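Carbonic anhydrase (Porphyridium purpureum, PDB 1DDZ) probably catalyses the reversible hydration of carbon dioxide to hydrogencarbonate and a proton, as a zinc-dependent carbonic anhydrase of the beta class. Local coordinates at residues L13-F17 against M442-A447; K16-L20 against M478-A482. All coordinates share one frame; numbering follows the deposited sequence.

Contact 1: residues L13-F17 against M442-A447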
loop_
_atom_site.group_PDB
_atom_site.type_symbol
_atom_site.label_atom_id
_atom_site.label_comp_id
_atom_site.label_asym_id
_atom_site.label_seq_id
_atom_site.Cartn_x
_atom_site.Cartn_y
_atom_site.Cartn_z
ATOM N N LEU A 13 -14.612 11.456 -19.868
ATOM C CA LEU A 13 -14.654 10.151 -19.214
ATOM C C LEU A 13 -15.914 10.083 -18.358
ATOM O O LEU A 13 -16.657 9.110 -18.414
ATOM C CB LEU A 13 -13.444 9.938 -18.315
ATOM C CG LEU A 13 -12.725 8.590 -18.372
ATOM C CD1 LEU A 13 -12.102 8.336 -17.023
ATOM C CD2 LEU A 13 -13.640 7.471 -18.747
ATOM N N GLU A 14 -16.130 11.117 -17.553
ATOM C CA GLU A 14 -17.301 11.211 -16.677
ATOM C C GLU A 14 -18.612 11.069 -17.452
ATOM O O GLU A 14 -19.495 10.308 -17.059
ATOM C CB GLU A 14 -17.271 12.533 -15.889
ATOM C CG GLU A 14 -16.652 12.405 -14.480
ATOM C CD GLU A 14 -15.840 13.624 -14.009
ATOM O OE1 GLU A 14 -15.038 13.445 -13.057
ATOM O OE2 GLU A 14 -15.996 14.741 -14.564
ATOM N N LYS A 15 -18.717 11.761 -18.584
ATOM C CA LYS A 15 -19.923 11.696 -19.400
ATOM C C LYS A 15 -20.097 10.282 -19.899
ATOM O O LYS A 15 -21.178 9.698 -19.801
ATOM C CB LYS A 15 -19.811 12.639 -20.591
ATOM C CG LYS A 15 -19.790 14.104 -20.211
ATOM C CD LYS A 15 -19.674 14.930 -21.460
ATOM C CE LYS A 15 -19.582 16.414 -21.152
ATOM N NZ LYS A 15 -19.277 17.142 -22.423
ATOM N N LYS A 16 -19.017 9.723 -20.432
ATOM C CA LYS A 16 -19.026 8.365 -20.922
ATOM C C LYS A 16 -19.564 7.388 -19.873
ATOM O O LYS A 16 -20.410 6.544 -20.177
ATOM C CB LYS A 16 -17.621 7.948 -21.328
ATOM C CG LYS A 16 -17.528 6.514 -21.799
ATOM C CD LYS A 16 -18.410 6.331 -23.014
ATOM C CE LYS A 16 -18.428 4.895 -23.499
ATOM N NZ LYS A 16 -18.978 4.782 -24.887
ATOM N N PHE A 17 -19.119 7.499 -18.631
ATOM C CA PHE A 17 -19.620 6.556 -17.653
ATOM C C PHE A 17 -21.068 6.742 -17.245
ATOM O O PHE A 17 -21.757 5.754 -17.036
ATOM C CB PHE A 17 -18.655 6.347 -16.487
ATOM C CG PHE A 17 -17.585 5.323 -16.787
ATOM C CD1 PHE A 17 -17.757 3.996 -16.420
ATOM C CD2 PHE A 17 -16.474 5.660 -17.542
ATOM C CE1 PHE A 17 -16.845 3.020 -16.807
ATOM C CE2 PHE A 17 -15.558 4.695 -17.932
ATOM C CZ PHE A 17 -15.745 3.378 -17.569
ATOM N N MET A 442 -13.964 -0.152 -13.781
ATOM C CA MET A 442 -13.566 0.177 -15.149
ATOM C C MET A 442 -13.263 1.669 -15.197
ATOM O O MET A 442 -12.303 2.110 -15.831
ATOM C CB MET A 442 -14.713 -0.023 -16.105
ATOM C CG MET A 442 -15.011 -1.413 -16.537
ATOM S SD MET A 442 -16.595 -1.285 -17.429
ATOM C CE MET A 442 -16.108 -0.466 -18.859
ATOM N N HIS A 443 -14.145 2.452 -14.582
ATOM C CA HIS A 443 -13.985 3.890 -14.538
ATOM C C HIS A 443 -12.602 4.192 -13.984
ATOM O O HIS A 443 -11.839 4.901 -14.629
ATOM C CB HIS A 443 -15.065 4.532 -13.665
ATOM C CG HIS A 443 -15.225 6.010 -13.884
ATOM N ND1 HIS A 443 -16.371 6.699 -13.540
ATOM C CD2 HIS A 443 -14.375 6.934 -14.391
ATOM C CE1 HIS A 443 -16.220 7.978 -13.817
ATOM N NE2 HIS A 443 -15.017 8.151 -14.333
ATOM N N ASN A 444 -12.277 3.588 -12.841
ATOM C CA ASN A 444 -10.981 3.756 -12.187
ATOM C C ASN A 444 -9.801 3.416 -13.101
ATOM O O ASN A 444 -8.843 4.170 -13.154
ATOM C CB ASN A 444 -10.896 2.921 -10.910
ATOM C CG ASN A 444 -11.795 3.429 -9.816
ATOM O OD1 ASN A 444 -12.467 4.439 -9.978
ATOM N ND2 ASN A 444 -11.792 2.742 -8.673
ATOM N N VAL A 445 -9.848 2.320 -13.858
ATOM C CA VAL A 445 -8.698 2.051 -14.724
ATOM C C VAL A 445 -8.610 3.077 -15.842
ATOM O O VAL A 445 -7.521 3.450 -16.240
ATOM C CB VAL A 445 -8.550 0.546 -15.231
ATOM C CG1 VAL A 445 -9.521 -0.373 -14.568
ATOM C CG2 VAL A 445 -8.567 0.418 -16.723
ATOM N N CYS A 446 -9.754 3.571 -16.303
ATOM C CA CYS A 446 -9.792 4.575 -17.365
ATOM C C CYS A 446 -9.209 5.899 -16.881
ATOM O O CYS A 446 -8.570 6.638 -17.645
ATOM C CB CYS A 446 -11.231 4.805 -17.831
ATOM S SG CYS A 446 -11.913 3.439 -18.808
ATOM N N ALA A 447 -9.435 6.187 -15.604
ATOM C CA ALA A 447 -8.958 7.400 -14.986
ATOM C C ALA A 447 -7.483 7.352 -14.521
ATOM O O ALA A 447 -6.946 8.380 -14.143
ATOM C CB ALA A 447 -9.889 7.789 -13.832
#

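Contact 2: residues K16-L20 against M478-A482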
loop_
_atom_site.group_PDB
_atom_site.type_symbol
_atom_site.label_atom_id
_atom_site.label_comp_id
_atom_site.label_asym_id
_atom_site.label_seq_id
_atom_site.Cartn_x
_atom_site.Cartn_y
_atom_site.Cartn_z
ATOM N N LYS A 16 -19.017 9.723 -20.432
ATOM C CA LYS A 16 -19.026 8.365 -20.922
ATOM C C LYS A 16 -19.564 7.388 -19.873
ATOM O O LYS A 16 -20.410 6.544 -20.177
ATOM C CB LYS A 16 -17.621 7.948 -21.328
ATOM C CG LYS A 16 -17.528 6.514 -21.799
ATOM C CD LYS A 16 -18.410 6.331 -23.014
ATOM C CE LYS A 16 -18.428 4.895 -23.499
ATOM N NZ LYS A 16 -18.978 4.782 -24.887
ATOM N N PHE A 17 -19.119 7.499 -18.631
ATOM C CA PHE A 17 -19.620 6.556 -17.653
ATOM C C PHE A 17 -21.068 6.742 -17.245
ATOM O O PHE A 17 -21.757 5.754 -17.036
ATOM C CB PHE A 17 -18.655 6.347 -16.487
ATOM C CG PHE A 17 -17.585 5.323 -16.787
ATOM C CD1 PHE A 17 -17.757 3.996 -16.420
ATOM C CD2 PHE A 17 -16.474 5.660 -17.542
ATOM C CE1 PHE A 17 -16.845 3.020 -16.807
ATOM C CE2 PHE A 17 -15.558 4.695 -17.932
ATOM C CZ PHE A 17 -15.745 3.378 -17.569
ATOM N N ILE A 18 -21.561 7.979 -17.276
ATOM C CA ILE A 18 -22.956 8.251 -16.961
ATOM C C ILE A 18 -23.784 7.511 -18.018
ATOM O O ILE A 18 -24.763 6.851 -17.709
ATOM C CB ILE A 18 -23.247 9.750 -17.028
ATOM C CG1 ILE A 18 -22.697 10.437 -15.782
ATOM C CG2 ILE A 18 -24.745 9.996 -17.132
ATOM C CD1 ILE A 18 -22.637 11.948 -15.902
ATOM N N GLU A 19 -23.310 7.548 -19.252
ATOM C CA GLU A 19 -23.952 6.869 -20.372
ATOM C C GLU A 19 -23.924 5.333 -20.179
ATOM O O GLU A 19 -24.917 4.650 -20.410
ATOM C CB GLU A 19 -23.189 7.242 -21.629
ATOM C CG GLU A 19 -23.945 7.199 -22.912
ATOM C CD GLU A 19 -23.210 7.976 -24.001
ATOM O OE1 GLU A 19 -22.878 7.375 -25.050
ATOM O OE2 GLU A 19 -22.951 9.188 -23.804
ATOM N N LEU A 20 -22.783 4.801 -19.733
ATOM C CA LEU A 20 -22.642 3.370 -19.497
ATOM C C LEU A 20 -23.515 2.912 -18.325
ATOM O O LEU A 20 -24.069 1.833 -18.323
ATOM C CB LEU A 20 -21.178 3.027 -19.229
ATOM C CG LEU A 20 -20.238 3.109 -20.423
ATOM C CD1 LEU A 20 -18.845 2.689 -19.995
ATOM C CD2 LEU A 20 -20.749 2.222 -21.540
ATOM N N MET A 478 -20.641 -5.126 -19.457
ATOM C CA MET A 478 -20.894 -4.081 -18.483
ATOM C C MET A 478 -20.504 -2.746 -19.097
ATOM O O MET A 478 -20.677 -1.689 -18.491
ATOM C CB MET A 478 -20.118 -4.320 -17.185
ATOM C CG MET A 478 -20.576 -5.528 -16.366
ATOM S SD MET A 478 -22.226 -5.357 -15.665
ATOM C CE MET A 478 -23.169 -6.253 -16.897
ATOM N N GLY A 479 -19.936 -2.803 -20.290
ATOM C CA GLY A 479 -19.537 -1.594 -20.971
ATOM C C GLY A 479 -18.127 -1.716 -21.521
ATOM O O GLY A 479 -17.370 -2.604 -21.128
ATOM N N VAL A 480 -17.787 -0.853 -22.468
ATOM C CA VAL A 480 -16.462 -0.843 -23.054
ATOM C C VAL A 480 -16.149 0.620 -23.340
ATOM O O VAL A 480 -17.071 1.403 -23.565
ATOM C CB VAL A 480 -16.426 -1.672 -24.331
ATOM C CG1 VAL A 480 -17.214 -1.001 -25.417
ATOM C CG2 VAL A 480 -14.990 -1.907 -24.757
ATOM N N VAL A 481 -14.886 1.017 -23.189
ATOM C CA VAL A 481 -14.469 2.396 -23.450
ATOM C C VAL A 481 -13.210 2.307 -24.280
ATOM O O VAL A 481 -12.229 1.667 -23.881
ATOM C CB VAL A 481 -14.111 3.166 -22.165
ATOM C CG1 VAL A 481 -13.726 4.597 -22.512
ATOM C CG2 VAL A 481 -15.235 3.169 -21.183
ATOM N N ALA A 482 -13.234 2.919 -25.452
ATOM C CA ALA A 482 -12.076 2.907 -26.339
ATOM C C ALA A 482 -11.184 4.118 -26.139
ATOM O O ALA A 482 -10.027 4.094 -26.514
ATOM C CB ALA A 482 -12.518 2.830 -27.783
HETATM O O HOH W 1 -22.730 -0.185 -19.612
#

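Contact 1: residues L13-F17 against M442-A447
Leu-13 and Phe-17 lie against the last turns of helix 426-447, and the two helical segments run nearly antiparallel, their N-to-C directions 161° apart and their axes 10.9 Å from each other at closest. So wide a spacing is filled by large side chains, chiefly two rings. The imidazole of His-443 and the phenyl ring of Phe-17 form an offset stack, with centroids 4.4 Å apart and planes only 10° from parallel. His-443 holds its CG anti to the backbone N (chi1 -163°), which extends the imidazole along the phenyl ring, while CB rests over the phenyl face, 3.9 Å from the Phe-17 centroid. The phenyl ring thus covers both ring and root of the histidine, and its CZ comes to 3.5 Å from His-443 N. At the rim of the same phenyl ring, near its plane, stand CB of Met-442 and the sulfur of Cys-446; the latter makes a sulfur-aromatic contact, with SG 4.0 Å from Phe-17 CE2.

This is helix-on-helix packing in which residues one turn apart, Leu-13 and Phe-17, face the partner helix together. Helix 12-25 is thereby packed on helix 426-447 of the second carbonic anhydrase region (323-475), consistent with the N-terminal arms that clasp a neighbouring unit in beta-class carbonic anhydrases.

One turn from the stack, Leu-13 sets both methyls against Cys-446 CB, each at 3.7 Å. Of the two, CD1 alone goes on to the imidazole edge at CD2 of His-443, 3.7 Å away, and to CB of Ala-447. CA and CG of Glu-14 lie loosely beside CE1 of His-443; its carboxylate instead takes the backbone N of Ser-11 and a salt bridge to Arg-410 of the second subunit.

Contact 2: residues K16-L20 against M478-A482
Leu-20 comes down on Gly-479 and Val-481. Here helix 12-25 runs nearly antiparallel (153°) to strand 476-481, and 9.4 Å separates the axes of the short segments at their closest. Followed outward, Leu-20 shows how a branched side chain serves two neighbours at once. Its CG is set anti to the carbonyl carbon (chi1 -71°), which, with CB already pointing at the strand, brings both methyls over the strand backbone. There the methyls part company: CD2 settles 4.0 Å from CA of Gly-479, while CD1 meets CG2 of Val-481 at 3.8 Å and also lies over a face of the Phe-17 ring within its own helix. Gly-479, with a positive phi and no side chain, lets the helix approach closely at this point.

Val-481 is the hub on the strand side. The same CG2 methyl that receives Leu-20 lies oblique to the phenyl ring, 3.6 Å from Phe-17 CE2, the two side chains crossing at about a right angle. Lys-16, bent at chi2, runs past Val-481 in the opposite sense and brings its CE to 3.7 Å from Val-480 O, so its aliphatic part covers the margin of the cluster.

The strand is the end member of a five-stranded mixed sheet within this chain, paired antiparallel with strand 462-468. No hydrogen bond joins the two segments directly; one water donates to Leu-20 O (2.7 Å) and to Met-478 O (2.8 Å). Cohesion therefore rests mainly on apolar contact, with one water-mediated polar link that spends both protons of the water on two carbonyls that do not meet each other.

From the N terminus the chain enters helix 12-25, whose residues open both contacts, and then runs through the first carbonic anhydrase region and well into the second before contact 1 closes a loop of 424 residues at the C-terminal turns of helix 426-447. The chain then continues through helix 449-456 and strand 462-468 and reverses into strand 476-481, where contact 2 closes a second loop of 457 residues. Because contact 2 starts and ends later, the loops cross rather than nest; the helical segments of the two contacts overlap at Lys-16 and Phe-17, and Phe-17 takes part in both. Their centres are 7 Å apart, and Met-442 CE packs 3.4 Å from Gly-479 O, so helix, helix and sheet edge meet together.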